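Local coordinates for protein homocitrate synthase (Sulfolobus acidocaldarius, PDB 6KTQ) that catalyses the aldol-type condensation of 2-oxoglutarate with acetyl-CoA to homocitrate, the first step of lysine biosynthesis through the alpha-aminoadipate pathway, at residues A[101-107]-A[121-127]; A[162-166]-A[191-195]; A[375-380]-A[397-401]. One frame throughout, in Å; residues are numbered along the deposited sequence.

Contact 1. Residues A[101-107]-A[121-127]; sequences EIVAHSR and ADRIAIF. With COA (coenzyme A), chain E.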
loop_
_atom_site.group_PDB
_atom_site.type_symbol
_atom_site.label_atom_id
_atom_site.label_comp_id
_atom_site.label_asym_id
_atom_site.label_seq_id
_atom_site.Cartn_x
_atom_site.Cartn_y
_atom_site.Cartn_z
ATOM N N GLU A 101 26.488 -1.762 10.628
ATOM C CA GLU A 101 26.267 -2.948 11.439
ATOM C C GLU A 101 26.992 -4.125 10.788
ATOM O O GLU A 101 26.820 -4.395 9.601
ATOM C CB GLU A 101 24.775 -3.244 11.544
ATOM C CG GLU A 101 24.412 -4.510 12.312
ATOM C CD GLU A 101 22.924 -4.700 12.449
ATOM O OE1 GLU A 101 22.174 -3.705 12.384
ATOM O OE2 GLU A 101 22.494 -5.855 12.632
ATOM N N ILE A 102 27.759 -4.848 11.583
ATOM C CA ILE A 102 28.531 -5.989 11.103
ATOM C C ILE A 102 27.814 -7.298 11.359
ATOM O O ILE A 102 27.510 -7.660 12.511
ATOM C CB ILE A 102 29.934 -6.035 11.730
ATOM C CG1 ILE A 102 30.628 -4.673 11.635
ATOM C CG2 ILE A 102 30.778 -7.134 11.070
ATOM C CD1 ILE A 102 30.779 -4.104 10.225
ATOM N N VAL A 103 27.532 -8.004 10.269
ATOM C CA VAL A 103 26.838 -9.269 10.298
ATOM C C VAL A 103 27.795 -10.423 9.967
ATOM O O VAL A 103 28.561 -10.344 9.004
ATOM C CB VAL A 103 25.681 -9.286 9.296
ATOM C CG1 VAL A 103 24.870 -10.567 9.446
ATOM C CG2 VAL A 103 24.823 -8.018 9.442
ATOM N N ALA A 104 27.740 -11.470 10.781
ATOM C CA ALA A 104 28.478 -12.705 10.549
ATOM C C ALA A 104 27.498 -13.812 10.199
ATOM O O ALA A 104 26.435 -13.977 10.830
ATOM C CB ALA A 104 29.283 -13.091 11.779
ATOM N N HIS A 105 27.880 -14.597 9.206
ATOM C CA HIS A 105 27.064 -15.677 8.726
ATOM C C HIS A 105 27.328 -16.914 9.579
ATOM O O HIS A 105 28.422 -17.060 10.165
ATOM C CB HIS A 105 27.435 -15.928 7.261
ATOM C CG HIS A 105 26.264 -16.120 6.350
ATOM N ND1 HIS A 105 26.260 -17.053 5.339
ATOM C CD2 HIS A 105 25.074 -15.487 6.281
ATOM C CE1 HIS A 105 25.112 -17.000 4.695
ATOM N NE2 HIS A 105 24.369 -16.059 5.250
ATOM N N SER A 106 26.355 -17.825 9.621
ATOM C CA SER A 106 26.454 -19.031 10.435
ATOM C C SER A 106 25.529 -20.149 9.953
ATOM O O SER A 106 24.376 -19.903 9.603
ATOM C CB SER A 106 26.087 -18.674 11.873
ATOM O OG SER A 106 26.312 -19.735 12.775
ATOM N N ARG A 107 26.027 -21.389 9.933
ATOM C CA ARG A 107 25.146 -22.534 9.779
ATOM C C ARG A 107 24.373 -22.680 11.071
ATOM O O ARG A 107 24.675 -22.023 12.072
ATOM C CB ARG A 107 25.928 -23.822 9.484
ATOM C CG ARG A 107 26.472 -23.852 8.069
ATOM C CD ARG A 107 27.248 -25.125 7.824
ATOM N NE ARG A 107 28.382 -25.169 8.728
ATOM C CZ ARG A 107 29.154 -26.231 8.901
ATOM N NH1 ARG A 107 28.930 -27.361 8.220
ATOM N NH2 ARG A 107 30.166 -26.145 9.750
ATOM N N ALA A 121 30.458 -10.037 16.654
ATOM C CA ALA A 121 29.664 -9.431 15.594
ATOM C C ALA A 121 28.426 -8.751 16.179
ATOM O O ALA A 121 27.905 -9.175 17.213
ATOM C CB ALA A 121 29.242 -10.474 14.594
ATOM N N ASP A 122 27.947 -7.722 15.490
ATOM C CA ASP A 122 26.708 -7.051 15.863
ATOM C C ASP A 122 25.514 -7.951 15.670
ATOM O O ASP A 122 24.557 -7.878 16.436
ATOM C CB ASP A 122 26.511 -5.765 15.057
ATOM C CG ASP A 122 27.606 -4.763 15.293
ATOM O OD1 ASP A 122 28.058 -4.674 16.450
ATOM O OD2 ASP A 122 28.010 -4.041 14.340
ATOM N N ARG A 123 25.577 -8.820 14.666
ATOM C CA ARG A 123 24.461 -9.677 14.312
ATOM C C ARG A 123 24.982 -10.975 13.757
ATOM O O ARG A 123 26.004 -10.983 13.047
ATOM C CB ARG A 123 23.564 -9.001 13.263
ATOM C CG ARG A 123 22.459 -9.908 12.728
ATOM C CD ARG A 123 21.495 -9.185 11.786
ATOM N NE ARG A 123 20.836 -8.064 12.457
ATOM C CZ ARG A 123 19.733 -8.155 13.192
ATOM N NH1 ARG A 123 19.077 -9.289 13.334
ATOM N NH2 ARG A 123 19.265 -7.067 13.751
ATOM N N ILE A 124 24.275 -12.058 14.070
ATOM C CA ILE A 124 24.594 -13.395 13.571
ATOM C C ILE A 124 23.440 -13.822 12.677
ATOM O O ILE A 124 22.296 -13.791 13.094
ATOM C CB ILE A 124 24.830 -14.409 14.730
ATOM C CG1 ILE A 124 26.140 -14.070 15.476
ATOM C CG2 ILE A 124 24.866 -15.838 14.209
ATOM C CD1 ILE A 124 26.420 -14.911 16.715
ATOM N N ALA A 125 23.746 -14.174 11.429
ATOM C CA ALA A 125 22.742 -14.620 10.460
ATOM C C ALA A 125 22.822 -16.104 10.279
ATOM O O ALA A 125 23.752 -16.610 9.638
ATOM C CB ALA A 125 22.941 -13.929 9.120
ATOM N N ILE A 126 21.858 -16.813 10.853
ATOM C CA ILE A 126 21.808 -18.259 10.738
ATOM C C ILE A 126 20.943 -18.602 9.561
ATOM O O ILE A 126 19.805 -18.127 9.463
ATOM C CB ILE A 126 21.231 -18.933 11.995
ATOM C CG1 ILE A 126 22.143 -18.683 13.207
ATOM C CG2 ILE A 126 21.077 -20.417 11.745
ATOM C CD1 ILE A 126 21.516 -19.067 14.532
ATOM N N PHE A 127 21.484 -19.420 8.671
ATOM C CA PHE A 127 20.755 -19.851 7.488
ATOM C C PHE A 127 20.362 -21.309 7.554
ATOM O O PHE A 127 21.048 -22.108 8.171
ATOM C CB PHE A 127 21.557 -19.546 6.201
ATOM C CG PHE A 127 22.913 -20.196 6.136
ATOM C CD1 PHE A 127 24.039 -19.545 6.648
ATOM C CD2 PHE A 127 23.071 -21.425 5.513
ATOM C CE1 PHE A 127 25.290 -20.133 6.571
ATOM C CE2 PHE A 127 24.312 -22.021 5.423
ATOM C CZ PHE A 127 25.419 -21.386 5.956
HETATM N N1A COA E . 23.008 -25.785 8.983
HETATM C C2A COA E . 23.619 -26.927 9.403
HETATM N N3A COA E . 24.299 -27.767 8.566
HETATM C C4A COA E . 24.377 -27.516 7.245
HETATM C C5A COA E . 23.749 -26.301 6.720
HETATM C C6A COA E . 23.033 -25.435 7.678
HETATM N N6A COA E . 22.436 -24.315 7.229
HETATM N N7A COA E . 23.992 -26.284 5.396
HETATM C C8A COA E . 24.711 -27.405 5.089
HETATM N N9A COA E . 24.922 -28.129 6.195
HETATM C C1B COA E . 25.741 -29.344 6.315
HETATM C C2B COA E . 25.389 -30.475 5.390
HETATM O O2B COA E . 24.291 -31.248 5.838
HETATM C C3B COA E . 26.694 -31.237 5.441
HETATM O O3B COA E . 26.923 -31.895 6.667
HETATM P P3B COA E . 27.638 -33.329 6.663
HETATM O O7A COA E . 27.123 -33.880 7.942
HETATM O O8A COA E . 29.108 -32.966 6.632
HETATM O O9A COA E . 27.165 -34.033 5.435
HETATM C C4B COA E . 27.729 -30.147 5.333
HETATM O O4B COA E . 27.099 -29.002 5.959
HETATM C C5B COA E . 27.970 -30.189 3.830
HETATM O O5B COA E . 29.035 -29.465 3.376
HETATM P P1A COA E . 30.600 -29.807 3.251
HETATM O O1A COA E . 30.845 -28.508 2.576
HETATM O O2A COA E . 30.955 -31.101 2.568
HETATM O O3A COA E . 31.002 -29.829 4.811
HETATM P P2A COA E . 32.396 -29.461 5.462
HETATM O O4A COA E . 33.496 -30.184 4.729
HETATM O O5A COA E . 32.222 -29.587 6.950
HETATM O O6A COA E . 32.563 -27.892 5.227
HETATM C CBP COA E . 32.015 -25.545 5.388
HETATM C CCP COA E . 31.597 -26.972 5.758
HETATM C CDP COA E . 30.991 -24.523 5.904
HETATM C CEP COA E . 33.374 -25.248 6.035
HETATM C CAP COA E . 32.165 -25.506 3.864
HETATM O OAP COA E . 31.019 -26.025 3.175
HETATM C C9P COA E . 32.406 -24.110 3.388
HETATM O O9P COA E . 33.464 -23.582 3.643
HETATM N N8P COA E . 31.400 -23.544 2.716
HETATM C C7P COA E . 31.440 -22.201 2.169
HETATM C C6P COA E . 30.341 -21.333 2.801
HETATM C C5P COA E . 28.980 -21.838 2.365
HETATM O O5P COA E . 28.861 -22.986 1.915
HETATM N N4P COA E . 27.949 -20.993 2.515
HETATM C C3P COA E . 26.589 -21.433 2.206
HETATM C C2P COA E . 25.562 -20.318 2.127
HETATM S S1P COA E . 23.954 -21.154 1.976
HETATM O O HOH W 1 19.671 -4.468 13.375
#

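Contact 2. Residues A[162-166]-A[191-195]; sequences VKVRF and ADRVS. With AKG (2-oxoglutaric acid), chain D.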
loop_
_atom_site.group_PDB
_atom_site.type_symbol
_atom_site.label_atom_id
_atom_site.label_comp_id
_atom_site.label_asym_id
_atom_site.label_seq_id
_atom_site.Cartn_x
_atom_site.Cartn_y
_atom_site.Cartn_z
ATOM N N VAL A 162 23.548 -11.480 21.329
ATOM C CA VAL A 162 23.716 -10.850 20.021
ATOM C C VAL A 162 22.405 -10.930 19.258
ATOM O O VAL A 162 21.674 -11.900 19.411
ATOM C CB VAL A 162 24.842 -11.506 19.217
ATOM C CG1 VAL A 162 24.467 -12.919 18.784
ATOM C CG2 VAL A 162 25.192 -10.656 18.011
ATOM N N LYS A 163 22.132 -9.913 18.435
ATOM C CA LYS A 163 20.969 -9.921 17.545
ATOM C C LYS A 163 21.067 -11.044 16.528
ATOM O O LYS A 163 22.157 -11.349 16.036
ATOM C CB LYS A 163 20.811 -8.572 16.858
ATOM C CG LYS A 163 20.329 -7.501 17.831
ATOM C CD LYS A 163 20.007 -6.166 17.167
ATOM C CE LYS A 163 21.202 -5.218 17.125
ATOM N NZ LYS A 163 22.260 -5.635 16.159
ATOM N N VAL A 164 19.931 -11.679 16.237
ATOM C CA VAL A 164 19.907 -12.808 15.336
ATOM C C VAL A 164 18.970 -12.624 14.144
ATOM O O VAL A 164 17.769 -12.355 14.283
ATOM C CB VAL A 164 19.540 -14.090 16.079
ATOM C CG1 VAL A 164 19.565 -15.288 15.134
ATOM C CG2 VAL A 164 20.507 -14.306 17.227
ATOM N N ARG A 165 19.537 -12.767 12.950
ATOM C CA ARG A 165 18.725 -12.938 11.758
ATOM C C ARG A 165 18.646 -14.413 11.405
ATOM O O ARG A 165 19.607 -15.144 11.583
ATOM C CB ARG A 165 19.304 -12.126 10.593
ATOM C CG ARG A 165 18.537 -12.338 9.308
ATOM C CD ARG A 165 19.213 -11.588 8.175
ATOM N NE ARG A 165 20.089 -12.432 7.376
ATOM C CZ ARG A 165 21.223 -12.032 6.801
ATOM N NH1 ARG A 165 21.683 -10.804 6.974
ATOM N NH2 ARG A 165 21.919 -12.894 6.072
ATOM N N PHE A 166 17.504 -14.855 10.900
ATOM C CA PHE A 166 17.390 -16.163 10.327
ATOM C C PHE A 166 17.205 -15.987 8.839
ATOM O O PHE A 166 16.368 -15.210 8.424
ATOM C CB PHE A 166 16.201 -16.950 10.886
ATOM C CG PHE A 166 15.990 -18.244 10.182
ATOM C CD1 PHE A 166 16.868 -19.295 10.395
ATOM C CD2 PHE A 166 14.973 -18.390 9.233
ATOM C CE1 PHE A 166 16.728 -20.475 9.711
ATOM C CE2 PHE A 166 14.819 -19.577 8.553
ATOM C CZ PHE A 166 15.695 -20.622 8.788
ATOM N N ALA A 191 14.750 -14.362 17.013
ATOM C CA ALA A 191 15.268 -13.657 15.820
ATOM C C ALA A 191 14.449 -12.389 15.633
ATOM O O ALA A 191 13.232 -12.454 15.739
ATOM C CB ALA A 191 15.131 -14.539 14.589
ATOM N N ASP A 192 15.094 -11.252 15.367
ATOM C CA ASP A 192 14.363 -10.029 15.083
ATOM C C ASP A 192 14.278 -9.677 13.598
ATOM O O ASP A 192 13.549 -8.745 13.245
ATOM C CB ASP A 192 14.947 -8.847 15.844
ATOM C CG ASP A 192 16.354 -8.518 15.414
ATOM O OD1 ASP A 192 17.179 -9.442 15.308
ATOM O OD2 ASP A 192 16.637 -7.345 15.178
ATOM N N ARG A 193 15.059 -10.364 12.750
ATOM C CA ARG A 193 15.030 -10.170 11.291
ATOM C C ARG A 193 14.960 -11.533 10.626
ATOM O O ARG A 193 15.501 -12.524 11.145
ATOM C CB ARG A 193 16.283 -9.410 10.786
ATOM C CG ARG A 193 16.524 -8.014 11.347
ATOM C CD ARG A 193 17.500 -7.229 10.463
ATOM N NE ARG A 193 16.810 -6.996 9.205
ATOM C CZ ARG A 193 15.980 -5.991 8.970
ATOM N NH1 ARG A 193 15.834 -5.002 9.843
ATOM N NH2 ARG A 193 15.315 -5.962 7.839
ATOM N N VAL A 194 14.256 -11.603 9.501
ATOM C CA VAL A 194 14.248 -12.792 8.670
ATOM C C VAL A 194 14.592 -12.366 7.247
ATOM O O VAL A 194 13.975 -11.441 6.715
ATOM C CB VAL A 194 12.908 -13.513 8.668
ATOM C CG1 VAL A 194 12.880 -14.603 7.617
ATOM C CG2 VAL A 194 12.620 -14.126 10.041
ATOM N N SER A 195 15.556 -13.054 6.632
ATOM C CA SER A 195 15.832 -12.866 5.207
ATOM C C SER A 195 15.120 -13.917 4.405
ATOM O O SER A 195 15.252 -15.153 4.650
ATOM C CB SER A 195 17.339 -12.923 4.884
ATOM O OG SER A 195 17.542 -12.921 3.455
HETATM C C1 AKG D . 21.004 -17.857 -0.394
HETATM O O1 AKG D . 20.821 -17.490 -1.570
HETATM O O2 AKG D . 20.304 -18.774 0.092
HETATM C C2 AKG D . 22.062 -17.198 0.401
HETATM O O5 AKG D . 23.155 -16.926 -0.115
HETATM C C3 AKG D . 21.778 -16.810 1.849
HETATM C C4 AKG D . 21.177 -15.401 1.811
HETATM C C5 AKG D . 20.968 -14.703 3.149
HETATM O O3 AKG D . 20.014 -13.872 3.201
HETATM O O4 AKG D . 21.715 -14.980 4.140
HETATM O O HOH W 2 17.643 -10.920 17.695
#

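Contact 3. Residues A[375-380]-A[397-401]; sequences QVLAKI and LAESV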
loop_
_atom_site.group_PDB
_atom_site.type_symbol
_atom_site.label_atom_id
_atom_site.label_comp_id
_atom_site.label_asym_id
_atom_site.label_seq_id
_atom_site.Cartn_x
_atom_site.Cartn_y
_atom_site.Cartn_z
ATOM N N GLN A 375 31.064 16.362 -46.536
ATOM C CA GLN A 375 32.054 15.500 -47.147
ATOM C C GLN A 375 32.707 14.608 -46.107
ATOM O O GLN A 375 32.919 13.443 -46.356
ATOM C CB GLN A 375 33.124 16.310 -47.917
ATOM C CG GLN A 375 32.597 17.056 -49.161
ATOM C CD GLN A 375 33.585 18.120 -49.646
ATOM O OE1 GLN A 375 34.712 17.800 -49.987
ATOM N NE2 GLN A 375 33.182 19.389 -49.609
ATOM N N VAL A 376 33.041 15.149 -44.948
ATOM C CA VAL A 376 33.585 14.308 -43.868
ATOM C C VAL A 376 32.588 13.227 -43.447
ATOM O O VAL A 376 32.932 12.077 -43.276
ATOM C CB VAL A 376 34.005 15.184 -42.670
ATOM C CG1 VAL A 376 34.340 14.339 -41.433
ATOM C CG2 VAL A 376 35.195 16.035 -43.059
ATOM N N LEU A 377 31.324 13.598 -43.314
ATOM C CA LEU A 377 30.289 12.629 -42.936
ATOM C C LEU A 377 30.209 11.489 -43.963
ATOM O O LEU A 377 30.160 10.278 -43.621
ATOM C CB LEU A 377 28.962 13.353 -42.849
ATOM C CG LEU A 377 27.940 13.076 -41.755
ATOM C CD1 LEU A 377 26.524 13.173 -42.307
ATOM C CD2 LEU A 377 28.150 11.773 -41.006
ATOM N N ALA A 378 30.252 11.850 -45.235
ATOM C CA ALA A 378 30.242 10.842 -46.299
ATOM C C ALA A 378 31.432 9.916 -46.221
ATOM O O ALA A 378 31.300 8.684 -46.383
ATOM C CB ALA A 378 30.167 11.501 -47.684
ATOM N N LYS A 379 32.609 10.468 -45.946
ATOM C CA LYS A 379 33.787 9.631 -45.799
ATOM C C LYS A 379 33.647 8.675 -44.591
ATOM O O LYS A 379 33.950 7.501 -44.707
ATOM C CB LYS A 379 35.038 10.489 -45.668
ATOM C CG LYS A 379 35.425 11.175 -46.970
ATOM C CD LYS A 379 36.408 12.313 -46.735
ATOM C CE LYS A 379 36.720 13.049 -48.027
ATOM N NZ LYS A 379 37.717 12.283 -48.819
ATOM N N ILE A 380 33.152 9.187 -43.462
ATOM C CA ILE A 380 32.894 8.353 -42.283
ATOM C C ILE A 380 31.965 7.192 -42.651
ATOM O O ILE A 380 32.244 6.038 -42.311
ATOM C CB ILE A 380 32.327 9.188 -41.121
ATOM C CG1 ILE A 380 33.421 10.077 -40.511
ATOM C CG2 ILE A 380 31.763 8.291 -40.018
ATOM C CD1 ILE A 380 32.876 11.177 -39.638
ATOM N N LEU A 397 40.585 13.407 -41.640
ATOM C CA LEU A 397 39.476 13.577 -42.555
ATOM C C LEU A 397 39.262 15.030 -42.977
ATOM O O LEU A 397 39.078 15.303 -44.177
ATOM C CB LEU A 397 38.190 12.965 -41.963
ATOM C CG LEU A 397 38.188 11.442 -41.886
ATOM C CD1 LEU A 397 36.981 11.007 -41.076
ATOM C CD2 LEU A 397 38.134 10.759 -43.233
ATOM N N ALA A 398 39.307 15.962 -42.018
ATOM C CA ALA A 398 39.161 17.370 -42.335
ATOM C C ALA A 398 40.262 17.862 -43.276
ATOM O O ALA A 398 39.977 18.623 -44.224
ATOM C CB ALA A 398 39.157 18.209 -41.085
ATOM N N GLU A 399 41.497 17.443 -43.002
ATOM C CA GLU A 399 42.664 17.813 -43.837
ATOM C C GLU A 399 42.459 17.342 -45.268
ATOM O O GLU A 399 42.791 18.044 -46.242
ATOM C CB GLU A 399 43.957 17.218 -43.263
ATOM C CG GLU A 399 44.393 17.889 -41.962
ATOM C CD GLU A 399 45.608 17.263 -41.309
ATOM O OE1 GLU A 399 46.051 16.184 -41.732
ATOM O OE2 GLU A 399 46.120 17.851 -40.345
ATOM N N SER A 400 41.873 16.168 -45.391
ATOM C CA SER A 400 41.598 15.583 -46.690
ATOM C C SER A 400 40.577 16.409 -47.489
ATOM O O SER A 400 40.457 16.236 -48.691
ATOM C CB SER A 400 41.079 14.173 -46.511
ATOM O OG SER A 400 39.710 14.226 -46.093
ATOM N N VAL A 401 39.834 17.280 -46.811
ATOM C CA VAL A 401 38.794 18.071 -47.433
ATOM C C VAL A 401 39.262 19.523 -47.560
ATOM O O VAL A 401 38.976 20.171 -48.562
ATOM C CB VAL A 401 37.464 17.966 -46.624
ATOM C CG1 VAL A 401 36.461 19.004 -47.085
ATOM C CG2 VAL A 401 36.874 16.578 -46.759
#

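Contact 1. Residues A[101-107]-A[121-127]
The ring of F127 lies over one face of the H105 imidazole in an offset stack, centroids 4.6 Å apart and planes at 23°. F127 has its CG between the backbone N and the carbonyl carbon (chi1 59°), which swings the ring toward the neighbouring strand. R107 CA makes a CH-pi contact over one face of this ring, and C2P of coenzyme A covers the opposite face. This is the tightly packed end. Between the strands the backbone forms a parallel ladder from V103/R123 to S106/I126, with A125 N bonded to A104 O at 2.8 Å. The CB of A125 fits between V103 CG1, at 3.9 Å, and the imidazole.

The other end is partly exposed and polar. E101, extended, reaches R123 NE with OE2 in a salt bridge of 2.8 Å, in the guanidinium plane. A water joins E101 OE1 to R123 NH2. R123 NH1 is also paired with D192 in a salt bridge. D122 OD2 takes the N-H of I102 almost straight (176°) and also forms a salt bridge with K93.

Helix 110-118 links strands 101-106 and 123-129 as the crossover of a beta-alpha-beta unit of the TIM barrel. H105 NE2 binds 2-oxoglutarate. F127 O accepts a hydrogen bond from adenine N6A at 2.8 Å. One aromatic stack therefore touches both ligands, H105 at 2-oxoglutarate and F127 at coenzyme A, consistent with a role in placing them.

Contact 2. Residues A[162-166]-A[191-195]
R165 lays its CB and CG over the CB of R193, with R165 CG 4.0 Å from R193 CB. Both residues are on the same face of the parallel sheet and form a bridge pair. Beyond this overlap their polar ends part. R165 starts extended, with CG anti to the backbone N (chi1 177°), then bends at chi3 so that NE passes 3.7 Å from S195 CB. Its NH2 approaches O4 of 2-oxoglutarate at the guanidinium edge. The bond from R165 NH2 to O4, 2.9 Å long, is weak because it is bent (125°). The same NH2 has a salt bridge to E72, and NE is held by T167. R193 turns instead toward E223 and D225 on the next strand.

S195 holds the other oxygen of the same carboxylate. Its OG, anti to the backbone N, donates to O3 at 2.7 Å. The two segments thus meet both oxygens of one carboxylate, strongly from S195 and weakly from R165.

The backbone carries the rest. F166 N bonds to R193 O at 3.1 Å, and S195 N to F166 O at 2.9 Å. At the start of the pair, D192 N bonds to V164 O. D192 OD1 is linked by a water to V164 N and also meets R123 in a salt bridge. On the other face F166 and V194 pack against helix 176-189, the connection in this beta-alpha-beta crossover of the TIM barrel.

The sheet therefore has an apolar side toward the helices and a charged side toward the barrel interior. E72 and T167 would fix the R165 guanidinium, and its positive charge probably steadies the distal carboxylate of 2-oxoglutarate, the group that sets this substrate apart from pyruvate.

Contact 3. Residues A[375-380]-A[397-401]
L397 reaches across to helix 370-381 and spreads its two methyl branches over it. CD1 meets I380 CG1 at 3.7 Å, the two side chains crossing at about a right angle. CD2 rests on K379 CB at 3.9 Å. Its CB lies against V376 CG1. With CG anti to the carbonyl carbon (chi1 -70°), the leucine can touch three residues along one side of the facing helix.

V401, one turn further on, fills the other end of the contact. Its CG2 meets V376 CG2 at 4.1 Å and also lies 3.9 Å from Q375 CB. The CG1 branch packs against the amide end of Q375, 3.6 Å from OE1.

K379 is the third main contributor, and it works through its carbon chain. The extended chain brings CE to 3.8 Å from V401 CG2; the bend at chi4 turns only NZ.

The segment axes approach to 9.7 Å and cross at 125°, so the helices meet over a short patch. V376 and I380 face inward, where helix 354-364 adds F361 and V357; Y389 of the connecting loop touches I380 and L397. This is helix packing in the C-terminal part of the chain, away from the active site. No hydrogen bond or salt bridge joins the two segments, so their direct contact rests on apolar burial and van der Waals fit.

The contacts come in series along the chain, each closing before the next opens. Contacts 1 and 2 have centres 8 Å apart and share the barrel sheet, where strands 123-129 and 163-169 are neighbours. They touch directly: R123 NH1 meets D192 OD1 in a salt bridge of 2.7 Å. Contact 1 meets coenzyme A and 2-oxoglutarate; contact 2 meets 2-oxoglutarate, so both line one active site. Contact 3 joins helices 370-381 and 391-402 on the opposite side of the chain's centre. Its nearest atoms are about 51 Å from contact 1 and about 50 Å from contact 2. The chain thus separates a catalytic barrel from a distant helical C-terminal part.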